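Local coordinates for protein leucyl aminopeptidase (Trypanosoma brucei brucei, PDB 5NTD) that probably removes leucine and other N-terminal residues from peptides, as a hexameric M17 aminopeptidase that binds manganese and is captured with the inhibitor bestatin, at residues V270-T275 with L335-C340; V281-L286 with T392-I397; A385-S390 with S484-G489. One frame throughout, in Å; residues are numbered along the deposited sequence.

Contact 1. Residues V270-T275 with L335-C340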
loop_
_atom_site.group_PDB
_atom_site.type_symbol
_atom_site.label_atom_id
_atom_site.label_comp_id
_atom_site.label_asym_id
_atom_site.label_seq_id
_atom_site.Cartn_x
_atom_site.Cartn_y
_atom_site.Cartn_z
ATOM N N VAL G 270 -6.768 26.054 28.353
ATOM C CA VAL G 270 -6.344 27.383 28.741
ATOM C C VAL G 270 -7.323 28.436 28.215
ATOM O O VAL G 270 -7.462 28.607 27.005
ATOM C CB VAL G 270 -4.961 27.698 28.218
ATOM C CG1 VAL G 270 -4.519 29.091 28.633
ATOM C CG2 VAL G 270 -3.961 26.686 28.720
ATOM N N THR G 271 -7.981 29.145 29.122
ATOM C CA THR G 271 -8.926 30.170 28.724
ATOM C C THR G 271 -8.447 31.553 29.146
ATOM O O THR G 271 -8.123 31.797 30.303
ATOM C CB THR G 271 -10.341 29.902 29.259
ATOM O OG1 THR G 271 -10.838 28.650 28.737
ATOM C CG2 THR G 271 -11.299 30.994 28.830
ATOM N N LEU G 272 -8.445 32.453 28.182
ATOM C CA LEU G 272 -8.040 33.837 28.363
ATOM C C LEU G 272 -9.269 34.745 28.218
ATOM O O LEU G 272 -10.130 34.478 27.379
ATOM C CB LEU G 272 -6.984 34.263 27.345
ATOM C CG LEU G 272 -5.899 33.224 27.088
ATOM C CD1 LEU G 272 -4.946 33.725 26.015
ATOM C CD2 LEU G 272 -5.133 32.929 28.354
ATOM N N LEU G 273 -9.338 35.791 29.053
ATOM C CA LEU G 273 -10.477 36.743 29.036
ATOM C C LEU G 273 -10.040 38.151 28.870
ATOM O O LEU G 273 -9.155 38.630 29.538
ATOM C CB LEU G 273 -11.295 36.668 30.296
ATOM C CG LEU G 273 -12.029 35.353 30.526
ATOM C CD1 LEU G 273 -12.535 35.293 31.974
ATOM C CD2 LEU G 273 -13.201 35.217 29.544
ATOM N N TYR G 274 -10.729 38.819 27.974
ATOM C CA TYR G 274 -10.565 40.247 27.776
ATOM C C TYR G 274 -11.937 40.896 27.702
ATOM O O TYR G 274 -12.794 40.526 26.884
ATOM C CB TYR G 274 -9.788 40.524 26.493
ATOM C CG TYR G 274 -9.925 41.926 25.952
ATOM C CD1 TYR G 274 -9.326 43.011 26.598
ATOM C CD2 TYR G 274 -10.619 42.161 24.764
ATOM C CE1 TYR G 274 -9.429 44.283 26.076
ATOM C CE2 TYR G 274 -10.735 43.432 24.230
ATOM C CZ TYR G 274 -10.136 44.485 24.886
ATOM O OH TYR G 274 -10.261 45.740 24.346
ATOM N N THR G 275 -12.139 41.872 28.573
ATOM C CA THR G 275 -13.361 42.700 28.548
ATOM C C THR G 275 -12.935 44.130 28.338
ATOM O O THR G 275 -12.207 44.671 29.158
ATOM C CB THR G 275 -14.148 42.551 29.858
ATOM O OG1 THR G 275 -14.438 41.161 30.049
ATOM C CG2 THR G 275 -15.482 43.324 29.805
ATOM N N LEU G 335 -13.992 39.238 24.642
ATOM C CA LEU G 335 -13.416 37.991 24.140
ATOM C C LEU G 335 -13.105 36.991 25.202
ATOM O O LEU G 335 -12.537 37.333 26.235
ATOM C CB LEU G 335 -12.081 38.257 23.414
ATOM C CG LEU G 335 -12.140 38.977 22.073
ATOM C CD1 LEU G 335 -10.728 39.254 21.602
ATOM C CD2 LEU G 335 -12.884 38.134 21.051
ATOM N N SER G 336 -13.433 35.744 24.911
ATOM C CA SER G 336 -12.747 34.585 25.555
ATOM C C SER G 336 -11.920 33.914 24.467
ATOM O O SER G 336 -12.258 33.964 23.291
ATOM C CB SER G 336 -13.710 33.591 26.172
ATOM O OG SER G 336 -14.539 33.009 25.180
ATOM N N CYS G 337 -10.816 33.354 24.880
ATOM C CA CYS G 337 -9.924 32.618 23.984
ATOM C C CYS G 337 -9.479 31.348 24.677
ATOM O O CYS G 337 -8.724 31.362 25.638
ATOM C CB CYS G 337 -8.703 33.439 23.611
ATOM S SG CYS G 337 -7.535 32.534 22.553
ATOM N N THR G 338 -10.029 30.249 24.197
ATOM C CA THR G 338 -9.803 28.932 24.814
ATOM C C THR G 338 -8.848 28.130 23.919
ATOM O O THR G 338 -9.148 27.818 22.772
ATOM C CB THR G 338 -11.126 28.199 25.072
ATOM O OG1 THR G 338 -11.882 28.925 26.057
ATOM C CG2 THR G 338 -10.882 26.783 25.583
ATOM N N LEU G 339 -7.695 27.826 24.475
ATOM C CA LEU G 339 -6.670 27.031 23.802
ATOM C C LEU G 339 -6.796 25.578 24.251
ATOM O O LEU G 339 -6.694 25.264 25.433
ATOM C CB LEU G 339 -5.281 27.529 24.122
ATOM C CG LEU G 339 -5.052 29.026 23.933
ATOM C CD1 LEU G 339 -3.633 29.349 24.382
ATOM C CD2 LEU G 339 -5.265 29.468 22.496
ATOM N N CYS G 340 -7.037 24.705 23.281
ATOM C CA CYS G 340 -7.205 23.284 23.547
ATOM C C CYS G 340 -5.859 22.633 23.305
ATOM O O CYS G 340 -5.548 22.183 22.196
ATOM C CB CYS G 340 -8.280 22.681 22.658
ATOM S SG CYS G 340 -9.876 23.509 22.751
#

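Contact 2. Residues V281-L286 with T392-I397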
loop_
_atom_site.group_PDB
_atom_site.type_symbol
_atom_site.label_atom_id
_atom_site.label_comp_id
_atom_site.label_asym_id
_atom_site.label_seq_id
_atom_site.Cartn_x
_atom_site.Cartn_y
_atom_site.Cartn_z
ATOM N N VAL G 281 -19.232 45.762 21.531
ATOM C CA VAL G 281 -20.123 45.666 20.344
ATOM C C VAL G 281 -20.671 44.237 20.176
ATOM O O VAL G 281 -21.623 44.011 19.473
ATOM C CB VAL G 281 -19.455 46.124 19.015
ATOM C CG1 VAL G 281 -18.976 47.550 19.106
ATOM C CG2 VAL G 281 -18.290 45.222 18.608
ATOM N N LYS G 282 -19.974 43.284 20.788
ATOM C CA LYS G 282 -20.253 41.853 20.673
ATOM C C LYS G 282 -19.499 41.083 21.720
ATOM O O LYS G 282 -18.421 41.465 22.155
ATOM C CB LYS G 282 -19.794 41.323 19.286
ATOM C CG LYS G 282 -20.638 40.211 18.672
ATOM C CD LYS G 282 -22.031 40.729 18.374
ATOM C CE LYS G 282 -22.421 40.553 16.935
ATOM N NZ LYS G 282 -23.670 41.322 16.702
ATOM N N LYS G 283 -20.053 39.947 22.072
ATOM C CA LYS G 283 -19.321 38.954 22.895
ATOM C C LYS G 283 -18.946 37.745 22.028
ATOM O O LYS G 283 -19.819 37.046 21.482
ATOM C CB LYS G 283 -20.150 38.502 24.087
ATOM C CG LYS G 283 -20.687 39.644 24.924
ATOM C CD LYS G 283 -21.247 39.119 26.243
ATOM C CE LYS G 283 -22.416 39.938 26.781
ATOM N NZ LYS G 283 -23.686 39.163 26.587
ATOM N N VAL G 284 -17.645 37.512 21.919
ATOM C CA VAL G 284 -17.116 36.485 21.041
ATOM C C VAL G 284 -16.225 35.546 21.826
ATOM O O VAL G 284 -15.315 35.967 22.505
ATOM C CB VAL G 284 -16.314 37.081 19.871
ATOM C CG1 VAL G 284 -15.820 35.984 18.955
ATOM C CG2 VAL G 284 -17.154 38.049 19.077
ATOM N N SER G 285 -16.487 34.259 21.674
ATOM C CA SER G 285 -15.634 33.185 22.226
ATOM C C SER G 285 -14.833 32.523 21.128
ATOM O O SER G 285 -15.386 32.018 20.145
ATOM C CB SER G 285 -16.437 32.138 22.947
ATOM O OG SER G 285 -16.932 32.633 24.179
ATOM N N LEU G 286 -13.529 32.553 21.305
ATOM C CA LEU G 286 -12.601 31.921 20.391
ATOM C C LEU G 286 -12.183 30.588 20.972
ATOM O O LEU G 286 -11.893 30.489 22.162
ATOM C CB LEU G 286 -11.346 32.763 20.165
ATOM C CG LEU G 286 -11.589 34.210 19.732
ATOM C CD1 LEU G 286 -10.275 34.987 19.710
ATOM C CD2 LEU G 286 -12.231 34.276 18.352
ATOM N N THR G 392 -22.283 34.387 28.172
ATOM C CA THR G 392 -22.630 33.516 27.041
ATOM C C THR G 392 -22.318 34.276 25.766
ATOM O O THR G 392 -22.818 35.361 25.576
ATOM C CB THR G 392 -24.113 33.122 27.044
ATOM O OG1 THR G 392 -24.413 32.450 28.276
ATOM C CG2 THR G 392 -24.440 32.138 25.900
ATOM N N PRO G 393 -21.491 33.698 24.862
ATOM C CA PRO G 393 -21.100 34.453 23.694
ATOM C C PRO G 393 -22.196 34.560 22.674
ATOM O O PRO G 393 -23.076 33.722 22.605
ATOM C CB PRO G 393 -19.953 33.628 23.123
ATOM C CG PRO G 393 -20.247 32.241 23.544
ATOM C CD PRO G 393 -20.805 32.395 24.919
ATOM N N ASP G 394 -22.115 35.625 21.894
ATOM C CA ASP G 394 -23.002 35.838 20.759
ATOM C C ASP G 394 -22.517 35.026 19.577
ATOM O O ASP G 394 -23.298 34.650 18.710
ATOM C CB ASP G 394 -23.038 37.318 20.342
ATOM C CG ASP G 394 -23.531 38.234 21.469
ATOM O OD1 ASP G 394 -24.576 37.915 22.085
ATOM O OD2 ASP G 394 -22.830 39.242 21.745
ATOM N N VAL G 395 -21.210 34.876 19.519
ATOM C CA VAL G 395 -20.543 34.239 18.398
ATOM C C VAL G 395 -19.454 33.354 18.944
ATOM O O VAL G 395 -18.682 33.765 19.795
ATOM C CB VAL G 395 -19.891 35.252 17.439
ATOM C CG1 VAL G 395 -19.199 34.537 16.292
ATOM C CG2 VAL G 395 -20.925 36.212 16.884
ATOM N N VAL G 396 -19.388 32.139 18.417
ATOM C CA VAL G 396 -18.286 31.210 18.715
ATOM C C VAL G 396 -17.499 30.986 17.434
ATOM O O VAL G 396 -18.071 30.653 16.399
ATOM C CB VAL G 396 -18.754 29.861 19.220
ATOM C CG1 VAL G 396 -17.582 28.898 19.378
ATOM C CG2 VAL G 396 -19.445 30.010 20.542
ATOM N N ILE G 397 -16.191 31.208 17.522
ATOM C CA ILE G 397 -15.296 30.965 16.400
ATOM C C ILE G 397 -14.296 29.929 16.827
ATOM O O ILE G 397 -13.529 30.144 17.782
ATOM C CB ILE G 397 -14.521 32.208 15.955
ATOM C CG1 ILE G 397 -15.469 33.345 15.605
ATOM C CG2 ILE G 397 -13.635 31.893 14.747
ATOM C CD1 ILE G 397 -14.757 34.660 15.353
HETATM O O HOH W 1 -24.086 36.916 29.073
#

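Contact 3. Residues A385-S390 with S484-G489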
loop_
_atom_site.group_PDB
_atom_site.type_symbol
_atom_site.label_atom_id
_atom_site.label_comp_id
_atom_site.label_asym_id
_atom_site.label_seq_id
_atom_site.Cartn_x
_atom_site.Cartn_y
_atom_site.Cartn_z
ATOM N N ALA G 385 -16.631 27.034 26.338
ATOM C CA ALA G 385 -16.878 28.440 25.977
ATOM C C ALA G 385 -18.354 28.791 26.085
ATOM O O ALA G 385 -18.692 29.887 26.518
ATOM C CB ALA G 385 -16.379 28.759 24.579
ATOM N N THR G 386 -19.202 27.878 25.692
ATOM C CA THR G 386 -20.641 28.168 25.600
ATOM C C THR G 386 -21.421 27.832 26.878
ATOM O O THR G 386 -22.597 28.159 26.988
ATOM C CB THR G 386 -21.321 27.438 24.426
ATOM O OG1 THR G 386 -21.054 26.037 24.515
ATOM C CG2 THR G 386 -20.802 27.986 23.134
ATOM N N ASN G 387 -20.770 27.178 27.815
ATOM C CA ASN G 387 -21.444 26.735 29.036
ATOM C C ASN G 387 -20.796 27.128 30.352
ATOM O O ASN G 387 -21.488 27.272 31.343
ATOM C CB ASN G 387 -21.585 25.215 29.064
ATOM C CG ASN G 387 -22.753 24.750 29.940
ATOM O OD1 ASN G 387 -23.906 24.873 29.558
ATOM N ND2 ASN G 387 -22.440 24.219 31.108
ATOM N N GLU G 388 -19.488 27.280 30.374
ATOM C CA GLU G 388 -18.758 27.386 31.640
ATOM C C GLU G 388 -18.199 28.752 31.954
ATOM O O GLU G 388 -17.514 28.931 32.959
ATOM C CB GLU G 388 -17.611 26.393 31.671
ATOM C CG GLU G 388 -18.048 24.970 31.455
ATOM C CD GLU G 388 -18.864 24.427 32.588
ATOM O OE1 GLU G 388 -19.922 23.888 32.246
ATOM O OE2 GLU G 388 -18.475 24.477 33.792
ATOM N N LEU G 389 -18.430 29.719 31.082
ATOM C CA LEU G 389 -17.849 31.078 31.296
ATOM C C LEU G 389 -18.842 31.972 32.025
ATOM O O LEU G 389 -20.004 31.635 32.189
ATOM C CB LEU G 389 -17.416 31.731 29.963
ATOM C CG LEU G 389 -16.424 30.921 29.150
ATOM C CD1 LEU G 389 -16.029 31.694 27.902
ATOM C CD2 LEU G 389 -15.180 30.562 29.956
ATOM N N SER G 390 -18.352 33.113 32.462
ATOM C CA SER G 390 -19.214 34.108 33.185
ATOM C C SER G 390 -20.162 34.864 32.253
ATOM O O SER G 390 -21.025 35.573 32.713
ATOM C CB SER G 390 -18.372 35.127 33.932
ATOM O OG SER G 390 -17.461 35.733 33.017
ATOM N N SER G 484 -23.164 24.070 23.902
ATOM C CA SER G 484 -24.182 24.103 24.984
ATOM C C SER G 484 -25.550 24.470 24.433
ATOM O O SER G 484 -25.635 25.289 23.532
ATOM C CB SER G 484 -23.804 25.119 26.048
ATOM O OG SER G 484 -24.801 25.187 27.070
ATOM N N PRO G 485 -26.622 23.862 24.965
ATOM C CA PRO G 485 -27.983 24.321 24.657
ATOM C C PRO G 485 -28.261 25.794 25.046
ATOM O O PRO G 485 -29.095 26.439 24.445
ATOM C CB PRO G 485 -28.857 23.406 25.505
ATOM C CG PRO G 485 -28.026 22.214 25.793
ATOM C CD PRO G 485 -26.621 22.693 25.852
ATOM N N LYS G 486 -27.509 26.305 26.012
ATOM C CA LYS G 486 -27.570 27.737 26.402
ATOM C C LYS G 486 -27.164 28.684 25.269
ATOM O O LYS G 486 -27.449 29.878 25.308
ATOM C CB LYS G 486 -26.616 28.050 27.543
ATOM C CG LYS G 486 -26.918 27.377 28.850
ATOM C CD LYS G 486 -25.836 27.824 29.838
ATOM C CE LYS G 486 -25.883 27.069 31.155
ATOM N NZ LYS G 486 -24.684 27.397 31.977
ATOM N N PHE G 487 -26.445 28.153 24.285
ATOM C CA PHE G 487 -25.939 28.969 23.175
ATOM C C PHE G 487 -26.911 28.915 22.020
ATOM O O PHE G 487 -27.310 27.850 21.589
ATOM C CB PHE G 487 -24.552 28.513 22.765
ATOM C CG PHE G 487 -24.017 29.204 21.551
ATOM C CD1 PHE G 487 -23.496 30.472 21.646
ATOM C CD2 PHE G 487 -24.024 28.575 20.325
ATOM C CE1 PHE G 487 -22.986 31.107 20.528
ATOM C CE2 PHE G 487 -23.525 29.194 19.205
ATOM C CZ PHE G 487 -23.005 30.463 19.301
ATOM N N THR G 488 -27.282 30.089 21.537
ATOM C CA THR G 488 -28.204 30.221 20.398
ATOM C C THR G 488 -27.683 31.171 19.303
ATOM O O THR G 488 -28.428 31.626 18.442
ATOM C CB THR G 488 -29.564 30.754 20.868
ATOM O OG1 THR G 488 -29.356 32.055 21.409
ATOM C CG2 THR G 488 -30.186 29.843 21.925
ATOM N N GLY G 489 -26.387 31.448 19.339
ATOM C CA GLY G 489 -25.780 32.432 18.424
ATOM C C GLY G 489 -25.151 31.827 17.201
ATOM O O GLY G 489 -25.426 30.694 16.817
#

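Contact 1. Residues V270-T275 with L335-C340
The aromatic ring of Y274 meets L335 obliquely, its CD2 lying 4.3 Å from CD1 of the leucine, while the phenol OH reaches beyond the pair to the carbonyl of Q331. Along the same side of the two strands follow L272 against C337, with their CB atoms 4.2 Å apart, and V270 against L339. Helix 314-328 packs on this apolar row: F323 touches both L272 and C337, F320 touches L272, and A326 meets L335. The other side carries T271, T338, L273 and S336. Here the two threonine hydroxyls come together, OG1 of T271 lying 2.9 Å from OG1 of T338. Each threonine keeps its methyl anti to the backbone N (OG1 chi1 -61° and -65°), which leaves both hydroxyls facing the gap between the strands. H384 of helix 374-387 touches both threonines. Further along, CD2 of L273 leans over to CB of S336 at 3.8 Å.

Between these two rows of side chains, paired backbone hydrogen bonds join V270 to L339, L272 to C337 and Y274 to L335. The bond from V270 N to L339 O, 3.0 Å long, is almost straight at 177°. T271-T338 and L273-S336 are the intervening non-hydrogen-bonded pairs. This regular antiparallel ladder, inside a mixed sheet with helices on both faces, belongs to the layered alpha/beta/alpha architecture of the M17 catalytic domain.

Contact 2. Residues V281-L286 with T392-I397
With its CG anti to the carbonyl carbon (chi1 -60°), D394 swings its carboxylate back to the backbone of K283, where OD2 accepts from its N at 2.9 Å, on the anti side and 27° out of the carboxylate plane. In return K283 O takes two donors, D394 N at 2.7 Å and the longer V395 N at 3.2 Å. A parallel ladder then runs on through S285, whose N gives to V395 O and whose O receives I397 N. S285 sets its OG anti to its carbonyl carbon (chi1 -72°), placing the hydroxyl 3.4 Å from CB of P393; its hydrogen-bonding partner is S336 on the next strand. On the opposite side of the sheet L286 and I397 lie side by side, CD2 of the leucine 3.9 Å from CB of the isoleucine, and CD1 of I397 also reaches CG1 of V284. Helix 511-519 covers this apolar patch through F518, L514 and Y517.

The amines of K282 and K283 stay beyond contact with D394, with K283 NZ 4.8 Å from its OD1. Across this contact the aspartate serves as an acceptor for a backbone amide, and the two nearby positive charges would probably favour its ionised form.

Contact 3. Residues A385-S390 with S484-G489
T386 faces the 484-489 loop with its two branches doing different work. OG1 stands between the backbone N and the carbonyl carbon (chi1 54°), where it accepts S484 N at 2.9 Å over a nearly straight 163° angle. The same hydroxyl gives its proton to V382 O one turn back in helix 374-387, and so links the helix backbone to that of the loop. The methyl CG2 points instead toward the root of F487, 3.8 Å from CG, and the two side chains run at a slant to each other. From there the phenylalanine ring leads away toward V396, and G489 N sits 3.4 Å above one ring face, over its centre.

N387, next along the chain, turns its amide so that each end has a partner. OD1 receives the hydroxyl of S484 at 2.7 Å, with a C=O to donor angle of 128°. ND2 gives to E388 OE1 at 2.8 Å, with the carboxylate oxygen almost exactly in the amide plane. Held from both ends, the amide has its rotation fixed.

S484 is also the first residue of a type I beta turn closed by F487 N donating to S484 O, and its OG accepts K486 N at 3.1 Å, an ST turn. The same hydroxyl thus accepts within its own loop and donates to the side-chain amide of N387.

K486, extended beyond CG, crosses N387 at about a right angle, and its CE passes OD1 of N387. Its NZ ends 3.3 Å from N387 O, a weak hydrogen bond, where the positive charge would probably be welcome beside a carbonyl at the C-terminal end of the helix. Close by, CB of S484 packs against OG1 and the carbonyl oxygen of T386.

How the contacts relate
Contacts 1 and 2, their centres about 11 Å apart, are neighbouring steps across one sheet: L286 N lies 2.7 Å from S336 O, and S336 OG lies 2.6 Å from S285 OG. Contact 3 sits about 10 Å from contact 2, centre to centre, beside the same sheet, with CG2 of T386 3.6 Å from CG2 of V396. L389 reaches back to contact 1, its CD1 3.4 Å from S336 OG. The manganese site lies further along strand 283-291, which carries the metal ligand K289 and leads on to D294, and at the other end of helix 374-387 from contact 3, next to D371 and E373, with G374 and R375 in the bicarbonate pocket.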